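Local coordinates for ligand-gated channel protein (Acinetobacter baumannii, PDB 6H7V) that serves as the outer-membrane receptor for ferric preacinetobactin and probably imports this iron-siderophore complex as a TonB-dependent transporter, at residues 375-380 and 413-418; 336-341 and 379-384. One frame throughout, in Å; residues are numbered along the deposited sequence.

Interaction 1 and interaction 2 lie side by side in the wall of the beta-barrel, with their centres 13 Å apart. Strand 361-381 is common to both. It pairs with strand 412-431 in interaction 1 and with strand 331-358 in interaction 2. Tyr379 and Ser380 belong to both contacts. Phe341 packs beside Asp378, with Phe341 CB 3.9 Å from Asp378 OD1. The Phe341 ring also meets Phe127, in the region of the plug family, so the face with Asp378 and Phe414 probably looks into the barrel. Thr375 is on the other face, its side chain about 10 Å from a bound C8E detergent molecule.

Interaction 1. Residues 375-380 and 413-418; sequences TQDDYS and LFHSTL. Unlike the reference sequence in segment 375-380: Ser380 (reference Gly).
The Phe414 ring has Asp378 over one face, and Ser416 CB lies at its edge in the ring plane. Asp378 CB makes a CH-pi contact 4.0 Å from the centroid of the Phe414 ring. The Asp378 carboxylate stacks over the CZ rim of the ring, the two planes 21° apart. The ring stands beside Asp378 because Phe414 CG sits between its own backbone N and carbonyl carbon (chi1 66°). Gln376 NE2 donates to the syn lone pair of Asp378 OD1 at 2.8 Å and helps to fix the carboxylate. Water 1 lies among Asp378 OD1, at 2.6 Å, Phe414 O and Ser416 OG, within hydrogen-bonding distance of each.

The other face of the sheet carries Asp377 and His415. Asp377 OD1 lies at the edge of the imidazole, in its plane, and accepts a 2.8 Å hydrogen bond from His415 ND1. The bond reaches OD1 from above the carboxylate plane, 35° out of it. Beyond this pair, Thr375 CG2 meets Thr417 CG2 at 4.1 Å.

The backbones are antiparallel. Gln376 and Ser416 form a hydrogen-bonded pair, and Asp378 N donates to Phe414 O. Leu413 and Phe414 both face Asp378 in a classic beta bulge. Asp378 O accepts Leu413 N at 2.8 Å and Phe414 N weakly at 3.5 Å. From the bulge, Leu413 CD2 reaches Ser380 CB.

In the barrel wall, strand 361-381 continues the pairing on its far side with strand 331-358, through backbone hydrogen bonds of Asp377 with Asp342 and Thr375 with Asp344. Strand 412-431 lies against strand 436-451, where Thr417 OG1 is hydrogen-bonded to Thr450 OG1.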
loop_
_atom_site.group_PDB
_atom_site.type_symbol
_atom_site.label_atom_id
_atom_site.label_comp_id
_atom_site.label_asym_id
_atom_site.label_seq_id
_atom_site.Cartn_x
_atom_site.Cartn_y
_atom_site.Cartn_z
ATOM N N THR A 375 17.984 11.876 2.191
ATOM C CA THR A 375 18.103 13.295 2.455
ATOM C C THR A 375 16.959 14.035 1.772
ATOM O O THR A 375 16.484 13.637 0.715
ATOM C CB THR A 375 19.469 13.875 2.039
ATOM O OG1 THR A 375 19.622 13.772 0.618
ATOM C CG2 THR A 375 20.636 13.129 2.747
ATOM N N GLN A 376 16.493 15.087 2.432
ATOM C CA GLN A 376 15.262 15.734 2.075
ATOM C C GLN A 376 15.386 17.242 2.275
ATOM O O GLN A 376 15.872 17.702 3.304
ATOM C CB GLN A 376 14.121 15.166 2.929
ATOM C CG GLN A 376 12.752 15.627 2.492
ATOM C CD GLN A 376 11.603 14.788 3.074
ATOM O OE1 GLN A 376 11.598 13.562 3.014
ATOM N NE2 GLN A 376 10.598 15.461 3.545
ATOM N N ASP A 377 14.876 18.005 1.315
ATOM C CA ASP A 377 14.607 19.421 1.519
ATOM C C ASP A 377 13.110 19.728 1.454
ATOM O O ASP A 377 12.411 19.273 0.543
ATOM C CB ASP A 377 15.335 20.224 0.453
ATOM C CG ASP A 377 16.842 20.162 0.602
ATOM O OD1 ASP A 377 17.354 20.229 1.740
ATOM O OD2 ASP A 377 17.515 20.106 -0.438
ATOM N N ASP A 378 12.644 20.537 2.405
ATOM C CA ASP A 378 11.239 20.937 2.478
ATOM C C ASP A 378 11.100 22.440 2.242
ATOM O O ASP A 378 11.813 23.242 2.861
ATOM C CB ASP A 378 10.659 20.615 3.861
ATOM C CG ASP A 378 10.149 19.179 3.974
ATOM O OD1 ASP A 378 10.963 18.251 3.775
ATOM O OD2 ASP A 378 8.964 18.980 4.365
ATOM N N TYR A 379 10.149 22.807 1.385
ATOM C CA TYR A 379 9.819 24.183 1.111
ATOM C C TYR A 379 8.346 24.368 1.377
ATOM O O TYR A 379 7.523 23.569 0.943
ATOM C CB TYR A 379 10.068 24.498 -0.360
ATOM C CG TYR A 379 11.448 24.184 -0.851
ATOM C CD1 TYR A 379 11.837 22.865 -1.093
ATOM C CD2 TYR A 379 12.358 25.205 -1.127
ATOM C CE1 TYR A 379 13.101 22.568 -1.568
ATOM C CE2 TYR A 379 13.633 24.911 -1.589
ATOM C CZ TYR A 379 13.989 23.594 -1.835
ATOM O OH TYR A 379 15.290 23.301 -2.196
ATOM N N SER A 380 7.984 25.444 2.047
ATOM C CA SER A 380 6.634 25.534 2.528
ATOM C C SER A 380 6.210 26.924 2.932
ATOM O O SER A 380 6.995 27.687 3.485
ATOM C CB SER A 380 6.439 24.599 3.698
ATOM O OG SER A 380 5.134 24.755 4.197
ATOM N N LEU A 413 12.487 25.730 4.022
ATOM C CA LEU A 413 12.229 25.682 5.454
ATOM C C LEU A 413 13.281 24.890 6.213
ATOM O O LEU A 413 13.981 25.438 7.051
ATOM C CB LEU A 413 10.854 25.073 5.706
ATOM C CG LEU A 413 9.982 25.707 6.787
ATOM C CD1 LEU A 413 9.758 27.193 6.533
ATOM C CD2 LEU A 413 8.666 24.951 6.800
ATOM N N PHE A 414 13.423 23.609 5.900
ATOM C CA PHE A 414 14.437 22.801 6.559
ATOM C C PHE A 414 14.917 21.650 5.697
ATOM O O PHE A 414 14.206 21.181 4.819
ATOM C CB PHE A 414 13.925 22.274 7.915
ATOM C CG PHE A 414 12.769 21.295 7.811
ATOM C CD1 PHE A 414 11.468 21.736 7.790
ATOM C CD2 PHE A 414 12.985 19.935 7.797
ATOM C CE1 PHE A 414 10.413 20.857 7.592
ATOM C CE2 PHE A 414 11.932 19.038 7.675
ATOM C CZ PHE A 414 10.635 19.499 7.601
ATOM N N HIS A 415 16.106 21.164 6.036
ATOM C CA HIS A 415 16.720 19.955 5.487
ATOM C C HIS A 415 16.592 18.834 6.546
ATOM O O HIS A 415 16.793 19.071 7.735
ATOM C CB HIS A 415 18.214 20.255 5.229
ATOM C CG HIS A 415 19.011 19.090 4.727
ATOM N ND1 HIS A 415 19.025 18.714 3.398
ATOM C CD2 HIS A 415 19.910 18.283 5.351
ATOM C CE1 HIS A 415 19.864 17.701 3.234
ATOM N NE2 HIS A 415 20.401 17.409 4.408
ATOM N N SER A 416 16.314 17.608 6.135
ATOM C CA SER A 416 16.197 16.536 7.108
ATOM C C SER A 416 16.799 15.249 6.598
ATOM O O SER A 416 16.959 15.081 5.394
ATOM C CB SER A 416 14.743 16.319 7.524
ATOM O OG SER A 416 13.939 15.924 6.441
ATOM N N THR A 417 17.155 14.352 7.517
ATOM C CA THR A 417 17.672 13.041 7.142
ATOM C C THR A 417 17.038 11.923 7.939
ATOM O O THR A 417 16.563 12.114 9.038
ATOM C CB THR A 417 19.213 12.937 7.261
ATOM O OG1 THR A 417 19.598 12.837 8.633
ATOM C CG2 THR A 417 19.899 14.147 6.645
ATOM N N LEU A 418 17.063 10.733 7.365
ATOM C CA LEU A 418 16.659 9.527 8.070
ATOM C C LEU A 418 17.611 8.416 7.685
ATOM O O LEU A 418 17.975 8.293 6.527
ATOM C CB LEU A 418 15.217 9.179 7.690
ATOM C CG LEU A 418 14.629 7.960 8.421
ATOM C CD1 LEU A 418 14.586 8.177 9.922
ATOM C CD2 LEU A 418 13.232 7.639 7.921
HETATM O O HOH W 1 13.301 18.264 4.859
#

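Interaction 2. Residues 336-341 and 379-384; sequences LGQLAF and YSYRII. Unlike the reference sequence in segment 379-384: Ser380 (reference Gly).
Gln338 O is approached by three groups of strand 379-381. Tyr381 N hydrogen-bonds Gln338 O at 3.1 Å, the donor tilted 23° from the carbonyl plane. Ser380 OG adds a weak bond, and Ser380 CA makes a CA-H...O contact with Gln338 O at 3.4 Å. OG reaches Gln338 O from its place beside the Ser380 carbonyl carbon (chi1 177°). Two residues along, Ala340 and Tyr379 form a hydrogen-bonded pair. Ala340 N donates to Tyr379 O at 2.8 Å, and Tyr379 N donates back to Ala340 O. Ala340 O also lies at the edge of the Tyr379 ring, 3.5 Å from CD1.

These pairs belong to the antiparallel hairpin of strands 331-358 and 361-381, part of the TonB-dependent receptor barrel. The pairing ends after Tyr381, where the chain leaves the strand for a loop.

Gln338 and Tyr381 run side by side on one face of the sheet. Gln338 OE1 sits in the ring plane at the edge of Tyr381, 3.6 Å from CD2, with the amide turned 51° to the ring. The buried amide is held by Glu407 O and Asn318 OD1 at NE2 and by Thr409 N at OE1. Ile384 turns back from the loop, and its CD1 packs against Gln338 CG at 3.7 Å and against Gly337 CA. Water 2 bridges the strand and the loop, donating to Leu336 O and accepting from Ile384 N at 2.9 Å.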
loop_
_atom_site.group_PDB
_atom_site.type_symbol
_atom_site.label_atom_id
_atom_site.label_comp_id
_atom_site.label_asym_id
_atom_site.label_seq_id
_atom_site.Cartn_x
_atom_site.Cartn_y
_atom_site.Cartn_z
ATOM N N LEU A 336 -5.280 28.112 2.403
ATOM C CA LEU A 336 -4.474 27.760 1.263
ATOM C C LEU A 336 -3.078 27.501 1.778
ATOM O O LEU A 336 -2.640 28.152 2.735
ATOM C CB LEU A 336 -4.484 28.888 0.250
ATOM C CG LEU A 336 -5.913 29.227 -0.214
ATOM C CD1 LEU A 336 -5.958 30.327 -1.269
ATOM C CD2 LEU A 336 -6.634 27.998 -0.750
ATOM N N GLY A 337 -2.408 26.517 1.178
ATOM C CA GLY A 337 -1.005 26.261 1.466
ATOM C C GLY A 337 -0.199 25.743 0.289
ATOM O O GLY A 337 -0.739 25.223 -0.672
ATOM N N GLN A 338 1.113 25.801 0.424
ATOM C CA GLN A 338 2.025 25.309 -0.601
ATOM C C GLN A 338 3.112 24.488 0.043
ATOM O O GLN A 338 3.651 24.879 1.080
ATOM C CB GLN A 338 2.659 26.477 -1.340
ATOM C CG GLN A 338 1.662 27.278 -2.137
ATOM C CD GLN A 338 2.305 28.332 -2.999
ATOM O OE1 GLN A 338 3.497 28.623 -2.861
ATOM N NE2 GLN A 338 1.527 28.875 -3.939
ATOM N N LEU A 339 3.481 23.400 -0.621
ATOM C CA LEU A 339 4.517 22.497 -0.119
ATOM C C LEU A 339 5.309 21.954 -1.301
ATOM O O LEU A 339 4.733 21.555 -2.310
ATOM C CB LEU A 339 3.890 21.341 0.656
ATOM C CG LEU A 339 4.843 20.233 1.154
ATOM C CD1 LEU A 339 5.925 20.810 2.078
ATOM C CD2 LEU A 339 4.089 19.106 1.877
ATOM N N ALA A 340 6.633 21.934 -1.181
ATOM C CA ALA A 340 7.447 21.152 -2.103
ATOM C C ALA A 340 8.449 20.400 -1.286
ATOM O O ALA A 340 8.969 20.935 -0.322
ATOM C CB ALA A 340 8.157 22.045 -3.095
ATOM N N PHE A 341 8.802 19.199 -1.716
ATOM C CA PHE A 341 9.954 18.563 -1.148
ATOM C C PHE A 341 10.655 17.655 -2.121
ATOM O O PHE A 341 10.066 17.187 -3.083
ATOM C CB PHE A 341 9.623 17.852 0.169
ATOM C CG PHE A 341 8.672 16.722 0.032
ATOM C CD1 PHE A 341 9.105 15.468 -0.354
ATOM C CD2 PHE A 341 7.345 16.882 0.380
ATOM C CE1 PHE A 341 8.198 14.406 -0.481
ATOM C CE2 PHE A 341 6.436 15.841 0.244
ATOM C CZ PHE A 341 6.861 14.595 -0.188
ATOM N N TYR A 379 10.149 22.807 1.385
ATOM C CA TYR A 379 9.819 24.183 1.111
ATOM C C TYR A 379 8.346 24.368 1.377
ATOM O O TYR A 379 7.523 23.569 0.943
ATOM C CB TYR A 379 10.068 24.498 -0.360
ATOM C CG TYR A 379 11.448 24.184 -0.851
ATOM C CD1 TYR A 379 11.837 22.865 -1.093
ATOM C CD2 TYR A 379 12.358 25.205 -1.127
ATOM C CE1 TYR A 379 13.101 22.568 -1.568
ATOM C CE2 TYR A 379 13.633 24.911 -1.589
ATOM C CZ TYR A 379 13.989 23.594 -1.835
ATOM O OH TYR A 379 15.290 23.301 -2.196
ATOM N N SER A 380 7.984 25.444 2.047
ATOM C CA SER A 380 6.634 25.534 2.528
ATOM C C SER A 380 6.210 26.924 2.932
ATOM O O SER A 380 6.995 27.687 3.485
ATOM C CB SER A 380 6.439 24.599 3.698
ATOM O OG SER A 380 5.134 24.755 4.197
ATOM N N TYR A 381 4.955 27.245 2.613
ATOM C CA TYR A 381 4.229 28.284 3.291
ATOM C C TYR A 381 3.144 27.615 4.108
ATOM O O TYR A 381 2.226 26.981 3.546
ATOM C CB TYR A 381 3.521 29.196 2.292
ATOM C CG TYR A 381 4.363 30.213 1.566
ATOM C CD1 TYR A 381 5.024 31.226 2.256
ATOM C CD2 TYR A 381 4.336 30.270 0.173
ATOM C CE1 TYR A 381 5.698 32.228 1.576
ATOM C CE2 TYR A 381 5.026 31.252 -0.522
ATOM C CZ TYR A 381 5.702 32.227 0.180
ATOM O OH TYR A 381 6.317 33.206 -0.553
ATOM N N ARG A 382 3.164 27.891 5.408
ATOM C CA ARG A 382 2.011 27.661 6.278
ATOM C C ARG A 382 0.931 28.719 5.971
ATOM O O ARG A 382 -0.254 28.406 5.857
ATOM C CB ARG A 382 2.481 27.778 7.738
ATOM C CG ARG A 382 1.744 26.929 8.775
ATOM C CD ARG A 382 2.146 27.327 10.206
ATOM N NE ARG A 382 2.657 28.712 10.296
ATOM C CZ ARG A 382 2.010 29.741 10.847
ATOM N NH1 ARG A 382 0.836 29.567 11.438
ATOM N NH2 ARG A 382 2.553 30.952 10.829
ATOM N N ILE A 383 1.374 29.973 5.886
ATOM C CA ILE A 383 0.551 31.112 5.493
ATOM C C ILE A 383 1.138 31.734 4.222
ATOM O O ILE A 383 2.252 32.250 4.232
ATOM C CB ILE A 383 0.583 32.221 6.564
ATOM C CG1 ILE A 383 -0.045 31.759 7.877
ATOM C CG2 ILE A 383 -0.132 33.452 6.065
ATOM C CD1 ILE A 383 -0.168 32.884 8.884
ATOM N N ILE A 384 0.369 31.758 3.142
ATOM C CA ILE A 384 0.859 32.334 1.899
ATOM C C ILE A 384 0.587 33.820 1.882
ATOM O O ILE A 384 -0.533 34.230 2.097
ATOM C CB ILE A 384 0.151 31.718 0.687
ATOM C CG1 ILE A 384 0.217 30.196 0.739
ATOM C CG2 ILE A 384 0.750 32.272 -0.603
ATOM C CD1 ILE A 384 -0.595 29.516 -0.339
HETATM O O HOH W 2 -2.423 31.011 3.369
#